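Local coordinates for protein putative D-lactate dehydrogenase (Chlamydomonas reinhardtii, PDB 4ZGS) that probably reduces pyruvate to D-lactate with NADH, as a chloroplast member of the D-isomer specific 2-hydroxyacid dehydrogenase family, at residues Leu229-Cys239 and Lys256-Ser267; Ile147-Ala157 and Ser169-Arg177. All coordinates share one frame; numbering follows the deposited sequence.

Contact 1: Leu229-Cys239 and Lys256-Ser267; sequences LAMSDIVTLHC and KMKKGVMLINVS. With NAD (nicotinamide-adenine-dinucleotide), chain I.
Val235 and Leu263 sit side by side on neighbouring parallel strands, 234-237 and 261-265. With its CG anti to the backbone N (chi1 172°), Leu263 swings CD1 back across the strand gap, where it meets Val235 CG1 at 3.9 Å and lies close to CG of Leu237. The other branch of Val235, CG2, meets the methyl end of Met257 tip to tip, and Met257 bends at chi3 to deliver that methyl; its CG in turn packs on Leu229 CB. On the other face Ile234, Met262 and Ile264 pack on helix 136-151. Four backbone hydrogen bonds zip the strands: Met262 N to Asp233 O, Val235 N to Met262 O, Ile264 N to Val235 O and Leu237 N to Ile264 O. At one end the salt bridge from Lys258 NZ to Asp233 OD1 (2.6 Å) meets the syn side of the carboxylate, tilted 32° out of its plane, while OD2 is taken by Val180 N. At the other end Ser267 OG donates to Leu237 O (2.7 Å) from above the carbonyl plane. A bridging water accepts from Thr236 OG1 and Val266 N and donates to the carbonyls of Leu237 and Ile264. Cys239 CB lies 3.6 Å from N3A of the adenine and Ser267 O takes a weak bond from the ribose O2D, so the loops after both strands reach the dinucleotide, as in a Rossmann-type NAD-binding domain.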
loop_
_atom_site.group_PDB
_atom_site.type_symbol
_atom_site.label_atom_id
_atom_site.label_comp_id
_atom_site.label_asym_id
_atom_site.label_seq_id
_atom_site.Cartn_x
_atom_site.Cartn_y
_atom_site.Cartn_z
ATOM N N LEU A 229 -12.799 -1.805 33.402
ATOM C CA LEU A 229 -12.598 -0.700 32.442
ATOM C C LEU A 229 -11.677 0.360 32.991
ATOM O O LEU A 229 -10.923 0.990 32.252
ATOM C CB LEU A 229 -13.924 -0.038 32.064
ATOM C CG LEU A 229 -14.921 -0.883 31.297
ATOM C CD1 LEU A 229 -16.206 -0.083 31.150
ATOM C CD2 LEU A 229 -14.332 -1.291 29.954
ATOM N N ALA A 230 -11.763 0.563 34.293
ATOM C CA ALA A 230 -10.998 1.607 34.929
ATOM C C ALA A 230 -9.538 1.228 35.020
ATOM O O ALA A 230 -8.673 2.092 34.930
ATOM C CB ALA A 230 -11.547 1.900 36.302
ATOM N N MET A 231 -9.262 -0.056 35.233
ATOM C CA MET A 231 -7.887 -0.489 35.463
ATOM C C MET A 231 -7.131 -0.979 34.233
ATOM O O MET A 231 -5.921 -1.162 34.300
ATOM C CB MET A 231 -7.874 -1.598 36.506
ATOM C CG MET A 231 -8.504 -2.915 36.043
ATOM S SD MET A 231 -8.284 -4.231 37.285
ATOM C CE MET A 231 -9.745 -5.218 36.974
ATOM N N SER A 232 -7.822 -1.189 33.112
ATOM C CA SER A 232 -7.202 -1.949 32.025
ATOM C C SER A 232 -6.380 -1.139 31.025
ATOM O O SER A 232 -6.804 -0.082 30.554
ATOM C CB SER A 232 -8.282 -2.744 31.294
ATOM O OG SER A 232 -8.954 -3.603 32.212
ATOM N N ASP A 233 -5.207 -1.667 30.690
ATOM C CA ASP A 233 -4.383 -1.142 29.607
ATOM C C ASP A 233 -4.948 -1.639 28.304
ATOM O O ASP A 233 -4.844 -0.997 27.245
ATOM C CB ASP A 233 -2.933 -1.604 29.738
ATOM C CG ASP A 233 -2.255 -1.105 31.014
ATOM O OD1 ASP A 233 -2.239 0.133 31.248
ATOM O OD2 ASP A 233 -1.706 -1.954 31.763
ATOM N N ILE A 234 -5.518 -2.833 28.419
ATOM C CA ILE A 234 -6.094 -3.574 27.319
ATOM C C ILE A 234 -7.425 -4.192 27.706
ATOM O O ILE A 234 -7.536 -4.864 28.750
ATOM C CB ILE A 234 -5.179 -4.703 26.865
ATOM C CG1 ILE A 234 -3.779 -4.171 26.575
ATOM C CG2 ILE A 234 -5.767 -5.366 25.659
ATOM C CD1 ILE A 234 -2.777 -5.268 26.296
ATOM N N VAL A 235 -8.418 -3.945 26.864
ATOM C CA VAL A 235 -9.738 -4.524 26.981
ATOM C C VAL A 235 -10.063 -5.307 25.723
ATOM O O VAL A 235 -9.926 -4.787 24.609
ATOM C CB VAL A 235 -10.797 -3.462 27.203
ATOM C CG1 VAL A 235 -12.166 -4.077 27.163
ATOM C CG2 VAL A 235 -10.566 -2.786 28.546
ATOM N N THR A 236 -10.468 -6.563 25.894
ATOM C CA THR A 236 -10.829 -7.399 24.755
ATOM C C THR A 236 -12.231 -7.961 24.918
ATOM O O THR A 236 -12.529 -8.626 25.905
ATOM C CB THR A 236 -9.826 -8.537 24.553
ATOM O OG1 THR A 236 -10.310 -9.394 23.517
ATOM C CG2 THR A 236 -9.699 -9.382 25.830
ATOM N N LEU A 237 -13.103 -7.671 23.959
ATOM C CA LEU A 237 -14.505 -8.021 24.094
ATOM C C LEU A 237 -14.763 -9.406 23.555
ATOM O O LEU A 237 -14.437 -9.683 22.403
ATOM C CB LEU A 237 -15.381 -7.010 23.361
ATOM C CG LEU A 237 -15.113 -5.542 23.659
ATOM C CD1 LEU A 237 -16.114 -4.628 22.899
ATOM C CD2 LEU A 237 -15.168 -5.325 25.167
ATOM N N HIS A 238 -15.188 -10.328 24.415
ATOM C CA HIS A 238 -15.681 -11.621 23.934
ATOM C C HIS A 238 -17.144 -11.996 24.224
ATOM O O HIS A 238 -17.579 -13.092 23.876
ATOM C CB HIS A 238 -14.712 -12.674 24.413
ATOM C CG HIS A 238 -13.335 -12.447 23.882
ATOM N ND1 HIS A 238 -12.942 -12.865 22.629
ATOM C CD2 HIS A 238 -12.301 -11.718 24.374
ATOM C CE1 HIS A 238 -11.699 -12.475 22.407
ATOM N NE2 HIS A 238 -11.284 -11.773 23.450
ATOM N N CYS A 239 -17.916 -11.107 24.841
ATOM C CA CYS A 239 -19.305 -11.443 25.147
ATOM C C CYS A 239 -20.166 -11.481 23.881
ATOM O O CYS A 239 -19.846 -10.844 22.867
ATOM C CB CYS A 239 -19.903 -10.444 26.151
ATOM S SG CYS A 239 -19.662 -8.672 25.743
ATOM N N LYS A 256 -14.885 6.192 31.294
ATOM C CA LYS A 256 -14.556 5.418 32.497
ATOM C C LYS A 256 -13.280 4.602 32.314
ATOM O O LYS A 256 -12.718 4.106 33.285
ATOM C CB LYS A 256 -15.694 4.476 32.890
ATOM C CG LYS A 256 -16.944 5.172 33.396
ATOM C CD LYS A 256 -17.942 4.162 33.932
ATOM C CE LYS A 256 -18.392 3.216 32.833
ATOM N NZ LYS A 256 -19.493 2.316 33.277
ATOM N N MET A 257 -12.830 4.442 31.077
ATOM C CA MET A 257 -11.639 3.653 30.816
ATOM C C MET A 257 -10.374 4.413 31.158
ATOM O O MET A 257 -10.421 5.580 31.538
ATOM C CB MET A 257 -11.598 3.210 29.363
ATOM C CG MET A 257 -12.739 2.314 29.006
ATOM S SD MET A 257 -12.848 1.994 27.225
ATOM C CE MET A 257 -11.606 0.722 27.054
ATOM N N LYS A 258 -9.248 3.728 31.010
ATOM C CA LYS A 258 -7.936 4.273 31.327
ATOM C C LYS A 258 -7.291 4.901 30.092
ATOM O O LYS A 258 -7.214 4.266 29.026
ATOM C CB LYS A 258 -7.052 3.166 31.896
ATOM C CG LYS A 258 -5.755 3.645 32.476
ATOM C CD LYS A 258 -4.973 2.507 33.140
ATOM C CE LYS A 258 -3.528 2.607 32.728
ATOM N NZ LYS A 258 -2.697 1.553 33.317
ATOM N N LYS A 259 -6.832 6.144 30.230
ATOM C CA LYS A 259 -6.308 6.881 29.092
ATOM C C LYS A 259 -5.204 6.135 28.369
ATOM O O LYS A 259 -4.186 5.806 28.946
ATOM C CB LYS A 259 -5.792 8.259 29.525
ATOM C CG LYS A 259 -5.214 9.073 28.355
ATOM C CD LYS A 259 -5.201 10.572 28.641
ATOM C CE LYS A 259 -4.815 11.392 27.404
ATOM N NZ LYS A 259 -4.826 12.834 27.788
ATOM N N GLY A 260 -5.398 5.918 27.076
ATOM C CA GLY A 260 -4.406 5.225 26.285
ATOM C C GLY A 260 -4.760 3.769 26.109
ATOM O O GLY A 260 -3.990 3.013 25.515
ATOM N N VAL A 261 -5.943 3.387 26.591
ATOM C CA VAL A 261 -6.376 1.996 26.533
ATOM C C VAL A 261 -6.431 1.476 25.111
ATOM O O VAL A 261 -6.823 2.186 24.211
ATOM C CB VAL A 261 -7.770 1.790 27.127
ATOM C CG1 VAL A 261 -8.817 2.543 26.308
ATOM C CG2 VAL A 261 -8.091 0.318 27.082
ATOM N N MET A 262 -6.006 0.236 24.928
ATOM C CA MET A 262 -6.159 -0.495 23.666
ATOM C C MET A 262 -7.426 -1.325 23.741
ATOM O O MET A 262 -7.560 -2.161 24.638
ATOM C CB MET A 262 -4.950 -1.414 23.407
ATOM C CG MET A 262 -5.105 -2.395 22.246
ATOM S SD MET A 262 -3.519 -3.235 21.939
ATOM C CE MET A 262 -2.418 -1.836 21.758
ATOM N N LEU A 263 -8.353 -1.109 22.818
ATOM C CA LEU A 263 -9.620 -1.851 22.797
ATOM C C LEU A 263 -9.593 -2.847 21.660
ATOM O O LEU A 263 -9.253 -2.492 20.555
ATOM C CB LEU A 263 -10.801 -0.902 22.643
ATOM C CG LEU A 263 -12.177 -1.503 22.427
ATOM C CD1 LEU A 263 -12.464 -2.436 23.585
ATOM C CD2 LEU A 263 -13.185 -0.373 22.387
ATOM N N ILE A 264 -9.921 -4.105 21.947
ATOM C CA ILE A 264 -9.936 -5.162 20.935
ATOM C C ILE A 264 -11.301 -5.774 20.842
ATOM O O ILE A 264 -11.849 -6.228 21.835
ATOM C CB ILE A 264 -8.958 -6.262 21.246
ATOM C CG1 ILE A 264 -7.554 -5.683 21.349
ATOM C CG2 ILE A 264 -9.029 -7.318 20.172
ATOM C CD1 ILE A 264 -7.082 -5.059 20.088
ATOM N N ASN A 265 -11.872 -5.770 19.646
ATOM C CA ASN A 265 -13.149 -6.411 19.503
ATOM C C ASN A 265 -13.202 -7.366 18.314
ATOM O O ASN A 265 -13.209 -6.935 17.164
ATOM C CB ASN A 265 -14.209 -5.333 19.377
ATOM C CG ASN A 265 -15.582 -5.885 19.341
ATOM O OD1 ASN A 265 -15.810 -7.030 19.736
ATOM N ND2 ASN A 265 -16.516 -5.103 18.817
ATOM N N VAL A 266 -13.195 -8.661 18.609
ATOM C CA VAL A 266 -13.408 -9.734 17.645
ATOM C C VAL A 266 -14.762 -10.416 17.814
ATOM O O VAL A 266 -14.977 -11.462 17.212
ATOM C CB VAL A 266 -12.289 -10.805 17.696
ATOM C CG1 VAL A 266 -10.940 -10.136 17.417
ATOM C CG2 VAL A 266 -12.270 -11.529 19.045
ATOM N N SER A 267 -15.643 -9.910 18.680
ATOM C CA SER A 267 -16.939 -10.598 18.838
ATOM C C SER A 267 -18.039 -10.055 17.936
ATOM O O SER A 267 -18.324 -10.655 16.911
ATOM C CB SER A 267 -17.465 -10.528 20.289
ATOM O OG SER A 267 -16.508 -10.948 21.235
HETATM P PA NAD I . -19.847 -18.504 24.736
HETATM O O1A NAD I . -21.253 -18.787 25.102
HETATM O O2A NAD I . -19.177 -19.651 25.399
HETATM O O5B NAD I . -19.345 -17.095 25.313
HETATM C C5B NAD I . -20.255 -16.059 25.678
HETATM C C4B NAD I . -20.149 -15.737 27.135
HETATM O O4B NAD I . -20.560 -14.319 27.400
HETATM C C3B NAD I . -21.030 -16.604 27.960
HETATM O O3B NAD I . -20.291 -17.241 29.039
HETATM C C2B NAD I . -22.050 -15.736 28.537
HETATM O O2B NAD I . -22.422 -16.218 29.856
HETATM C C1B NAD I . -21.419 -14.401 28.625
HETATM N N9A NAD I . -22.335 -13.340 28.744
HETATM C C8A NAD I . -23.745 -13.389 28.538
HETATM N N7A NAD I . -24.307 -12.123 28.772
HETATM C C5A NAD I . -23.266 -11.292 29.129
HETATM C C6A NAD I . -23.124 -9.917 29.491
HETATM N N6A NAD I . -24.246 -9.054 29.544
HETATM N N1A NAD I . -21.977 -9.482 29.763
HETATM C C2A NAD I . -20.923 -10.100 29.761
HETATM N N3A NAD I . -20.856 -11.351 29.461
HETATM C C4A NAD I . -22.013 -12.069 29.116
HETATM O O3 NAD I . -19.622 -18.575 23.150
HETATM P PN NAD I . -18.212 -18.364 22.423
HETATM O O1N NAD I . -17.753 -19.584 21.716
HETATM O O2N NAD I . -17.126 -18.143 23.408
HETATM O O5D NAD I . -18.308 -17.118 21.427
HETATM C C5D NAD I . -19.346 -16.999 20.448
HETATM C C4D NAD I . -19.155 -15.664 19.831
HETATM O O4D NAD I . -18.000 -15.684 18.905
HETATM C C3D NAD I . -20.288 -15.243 18.998
HETATM O O3D NAD I . -21.379 -14.734 19.811
HETATM C C2D NAD I . -19.691 -14.186 18.186
HETATM O O2D NAD I . -19.761 -12.938 18.919
HETATM C C1D NAD I . -18.270 -14.565 17.976
HETATM N N1N NAD I . -18.041 -14.938 16.636
HETATM C C2N NAD I . -16.931 -14.409 15.935
HETATM C C3N NAD I . -16.708 -14.761 14.605
HETATM C C7N NAD I . -15.512 -14.185 13.850
HETATM O O7N NAD I . -15.129 -13.052 14.079
HETATM N N7N NAD I . -14.847 -14.953 12.860
HETATM C C4N NAD I . -17.592 -15.645 13.958
HETATM C C5N NAD I . -18.701 -16.171 14.652
HETATM C C6N NAD I . -18.924 -15.823 15.979
HETATM O O HOH W 1 -12.122 -9.174 21.368
#

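Contact 2: Ile147-Ala157 and Ser169-Arg177; sequences IFALNRHLTDA and SGLVGVEMR
Met176 lays its thioether over one face of the Phe148 ring, a Met-aromatic contact with SD 4.1 Å from the ring centroid. SD also packs against Ile147 CG2 at 3.8 Å. Asn151 crosses the methionine at about a right angle, its ND2 3.6 Å from Met176 CG, so the side chain fills a hollow walled by three residues of one helix. Replacing Phe148 with an alanine is likely to take away the aromatic floor under Met176 and leave its sulfur with Ile147 and Asn151 alone among the helix residues described. Gly173 passes tight against the helix end: a side chain here would run into Asn151 O and Arg152 CD. The second bump is Leu171, whose CD2 rests against Asp156 CB (3.9 Å) and Ala157 CB (4.1 Å) on the next helix. His153, the C-prime residue of a Schellman motif, stands between the two bumps with Val172 O at its ring edge, 3.2 Å from NE2. Glu141 of a neighbouring subunit accepts from Met176 N, and Arg152 donates to Ala337 O of that subunit. The backbone bond from Val174 N to Asn151 O is weak (3.3 Å), which implies a joint held chiefly by apolar and sulfur-aromatic packing.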
loop_
_atom_site.group_PDB
_atom_site.type_symbol
_atom_site.label_atom_id
_atom_site.label_comp_id
_atom_site.label_asym_id
_atom_site.label_seq_id
_atom_site.Cartn_x
_atom_site.Cartn_y
_atom_site.Cartn_z
ATOM N N ILE A 147 -3.470 -7.528 19.141
ATOM C CA ILE A 147 -2.796 -6.822 20.229
ATOM C C ILE A 147 -1.298 -6.687 19.906
ATOM O O ILE A 147 -0.723 -5.587 19.935
ATOM C CB ILE A 147 -3.041 -7.507 21.572
ATOM C CG1 ILE A 147 -4.470 -7.194 22.024
ATOM C CG2 ILE A 147 -2.081 -6.939 22.654
ATOM C CD1 ILE A 147 -4.980 -8.094 23.147
ATOM N N PHE A 148 -0.687 -7.786 19.499
ATOM C CA PHE A 148 0.726 -7.721 19.208
ATOM C C PHE A 148 1.041 -6.760 18.070
ATOM O O PHE A 148 1.960 -5.971 18.193
ATOM C CB PHE A 148 1.272 -9.115 18.914
ATOM C CG PHE A 148 1.848 -9.793 20.141
ATOM C CD1 PHE A 148 3.108 -9.461 20.608
ATOM C CD2 PHE A 148 1.118 -10.746 20.833
ATOM C CE1 PHE A 148 3.626 -10.082 21.711
ATOM C CE2 PHE A 148 1.635 -11.354 21.934
ATOM C CZ PHE A 148 2.887 -11.019 22.373
ATOM N N ALA A 149 0.253 -6.811 16.991
ATOM C CA ALA A 149 0.503 -6.029 15.806
ATOM C C ALA A 149 0.431 -4.546 16.171
ATOM O O ALA A 149 1.324 -3.785 15.826
ATOM C CB ALA A 149 -0.510 -6.392 14.675
ATOM N N LEU A 150 -0.604 -4.148 16.903
ATOM C CA LEU A 150 -0.736 -2.759 17.338
ATOM C C LEU A 150 0.380 -2.307 18.285
ATOM O O LEU A 150 0.901 -1.193 18.175
ATOM C CB LEU A 150 -2.084 -2.548 18.036
ATOM C CG LEU A 150 -3.319 -2.622 17.135
ATOM C CD1 LEU A 150 -4.583 -2.673 17.995
ATOM C CD2 LEU A 150 -3.344 -1.434 16.197
ATOM N N ASN A 151 0.733 -3.168 19.236
ATOM C CA ASN A 151 1.798 -2.859 20.171
ATOM C C ASN A 151 3.088 -2.522 19.461
ATOM O O ASN A 151 3.850 -1.662 19.901
ATOM C CB ASN A 151 2.059 -4.034 21.112
ATOM C CG ASN A 151 1.181 -4.010 22.314
ATOM O OD1 ASN A 151 0.577 -2.989 22.636
ATOM N ND2 ASN A 151 1.130 -5.118 23.013
ATOM N N ARG A 152 3.381 -3.296 18.432
ATOM C CA ARG A 152 4.642 -3.174 17.746
ATOM C C ARG A 152 4.529 -2.451 16.418
ATOM O O ARG A 152 5.491 -2.459 15.657
ATOM C CB ARG A 152 5.278 -4.549 17.588
ATOM C CG ARG A 152 5.437 -5.267 18.954
ATOM C CD ARG A 152 6.132 -4.356 20.011
ATOM N NE ARG A 152 7.570 -4.193 19.770
ATOM C CZ ARG A 152 8.531 -4.850 20.421
ATOM N NH1 ARG A 152 8.218 -5.730 21.384
ATOM N NH2 ARG A 152 9.814 -4.633 20.107
ATOM N N HIS A 153 3.354 -1.884 16.118
ATOM C CA HIS A 153 3.153 -1.133 14.872
ATOM C C HIS A 153 3.585 -1.944 13.669
ATOM O O HIS A 153 4.237 -1.415 12.756
ATOM C CB HIS A 153 3.955 0.219 14.864
ATOM C CG HIS A 153 3.582 1.172 15.952
ATOM N ND1 HIS A 153 2.517 2.043 15.848
ATOM C CD2 HIS A 153 4.131 1.400 17.170
ATOM C CE1 HIS A 153 2.432 2.771 16.951
ATOM N NE2 HIS A 153 3.399 2.401 17.770
ATOM N N LEU A 154 3.213 -3.211 13.640
ATOM C CA LEU A 154 3.613 -4.082 12.536
ATOM C C LEU A 154 3.059 -3.647 11.160
ATOM O O LEU A 154 3.768 -3.792 10.159
ATOM C CB LEU A 154 3.201 -5.541 12.808
ATOM C CG LEU A 154 3.850 -6.239 14.010
ATOM C CD1 LEU A 154 3.532 -7.763 13.972
ATOM C CD2 LEU A 154 5.333 -6.011 14.059
ATOM N N THR A 155 1.830 -3.127 11.066
ATOM C CA THR A 155 1.344 -2.761 9.720
ATOM C C THR A 155 2.103 -1.537 9.164
ATOM O O THR A 155 2.625 -1.592 8.052
ATOM C CB THR A 155 -0.189 -2.497 9.678
ATOM O OG1 THR A 155 -0.540 -1.346 10.462
ATOM C CG2 THR A 155 -0.977 -3.755 10.159
ATOM N N ASP A 156 2.219 -0.469 9.947
ATOM C CA ASP A 156 3.107 0.637 9.584
ATOM C C ASP A 156 4.500 0.135 9.188
ATOM O O ASP A 156 5.039 0.549 8.164
ATOM C CB ASP A 156 3.249 1.647 10.727
ATOM C CG ASP A 156 1.957 2.388 11.033
ATOM O OD1 ASP A 156 0.917 2.088 10.394
ATOM O OD2 ASP A 156 1.983 3.260 11.936
ATOM N N ALA A 157 5.099 -0.740 9.998
ATOM C CA ALA A 157 6.478 -1.137 9.742
ATOM C C ALA A 157 6.636 -1.847 8.422
ATOM O O ALA A 157 7.562 -1.576 7.661
ATOM C CB ALA A 157 6.979 -2.009 10.846
ATOM N N SER A 169 11.488 6.130 13.890
ATOM C CA SER A 169 10.358 6.944 14.349
ATOM C C SER A 169 9.242 6.582 13.386
ATOM O O SER A 169 9.560 6.081 12.297
ATOM C CB SER A 169 10.693 8.438 14.299
ATOM O OG SER A 169 12.058 8.717 14.606
ATOM N N GLY A 170 7.952 6.677 13.701
ATOM C CA GLY A 170 7.251 6.742 14.958
ATOM C C GLY A 170 6.761 5.296 15.193
ATOM O O GLY A 170 5.578 5.052 15.472
ATOM N N LEU A 171 7.646 4.332 14.918
ATOM C CA LEU A 171 7.407 2.899 15.152
ATOM C C LEU A 171 7.638 2.389 16.601
ATOM O O LEU A 171 7.589 1.200 16.857
ATOM C CB LEU A 171 8.309 2.075 14.228
ATOM C CG LEU A 171 8.252 2.191 12.706
ATOM C CD1 LEU A 171 9.258 1.232 12.068
ATOM C CD2 LEU A 171 6.855 1.870 12.231
ATOM N N VAL A 172 7.928 3.261 17.544
ATOM C CA VAL A 172 8.237 2.790 18.878
ATOM C C VAL A 172 7.069 2.057 19.537
ATOM O O VAL A 172 5.971 2.596 19.664
ATOM C CB VAL A 172 8.638 3.925 19.784
ATOM C CG1 VAL A 172 8.829 3.410 21.198
ATOM C CG2 VAL A 172 9.908 4.609 19.247
ATOM N N GLY A 173 7.329 0.832 19.998
ATOM C CA GLY A 173 6.283 0.011 20.574
ATOM C C GLY A 173 6.231 0.002 22.077
ATOM O O GLY A 173 6.757 0.894 22.747
ATOM N N VAL A 174 5.595 -1.037 22.603
ATOM C CA VAL A 174 5.356 -1.179 24.035
ATOM C C VAL A 174 5.425 -2.650 24.468
ATOM O O VAL A 174 5.018 -3.531 23.706
ATOM C CB VAL A 174 3.989 -0.580 24.393
ATOM C CG1 VAL A 174 3.356 -1.337 25.522
ATOM C CG2 VAL A 174 4.149 0.883 24.744
ATOM N N GLU A 175 5.935 -2.911 25.676
ATOM C CA GLU A 175 5.952 -4.269 26.253
ATOM C C GLU A 175 4.610 -4.742 26.786
ATOM O O GLU A 175 3.891 -3.995 27.450
ATOM C CB GLU A 175 6.957 -4.361 27.395
ATOM C CG GLU A 175 8.362 -4.682 26.972
ATOM C CD GLU A 175 9.316 -4.839 28.157
ATOM O OE1 GLU A 175 8.847 -4.811 29.332
ATOM O OE2 GLU A 175 10.541 -4.963 27.895
ATOM N N MET A 176 4.297 -6.009 26.548
ATOM C CA MET A 176 3.064 -6.560 27.093
ATOM C C MET A 176 3.189 -7.222 28.467
ATOM O O MET A 176 2.184 -7.347 29.176
ATOM C CB MET A 176 2.497 -7.547 26.087
ATOM C CG MET A 176 1.013 -7.415 25.808
ATOM S SD MET A 176 0.753 -8.633 24.549
ATOM C CE MET A 176 2.099 -8.102 23.503
ATOM N N ARG A 177 4.412 -7.560 28.882
ATOM C CA ARG A 177 4.582 -8.484 29.997
ATOM C C ARG A 177 3.798 -8.155 31.256
ATOM O O ARG A 177 3.135 -9.025 31.797
ATOM C CB ARG A 177 6.041 -8.654 30.427
ATOM C CG ARG A 177 6.087 -9.696 31.558
ATOM C CD ARG A 177 7.440 -10.342 31.835
ATOM N NE ARG A 177 7.282 -11.418 32.814
ATOM C CZ ARG A 177 8.252 -12.221 33.242
ATOM N NH1 ARG A 177 9.492 -12.090 32.779
ATOM N NH2 ARG A 177 7.962 -13.173 34.125
#

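Along the chain the segments of contact 2 come wholly before those of contact 1, and the centres of the two contacts lie about 17 Å apart. They share a boundary where helix 136-151 lies on the sheet: Ile147 CG1 packs on Ile264 CG1 at 3.5 Å, and Asn151 OD1 approaches Met262 CE at 3.3 Å. Ile147 and Asn151 therefore serve both contacts, facing the strands and also Met176. Their relation to the cofactor differs. Contact 1 brings Cys239, Val266 and Ser267 into the NAD pocket, whereas in contact 2 the side chain of Ile147 remains about 11 Å from that of Ile189, an NAD-binding residue. One contact thus borders the dinucleotide, the other faces two neighbouring subunits.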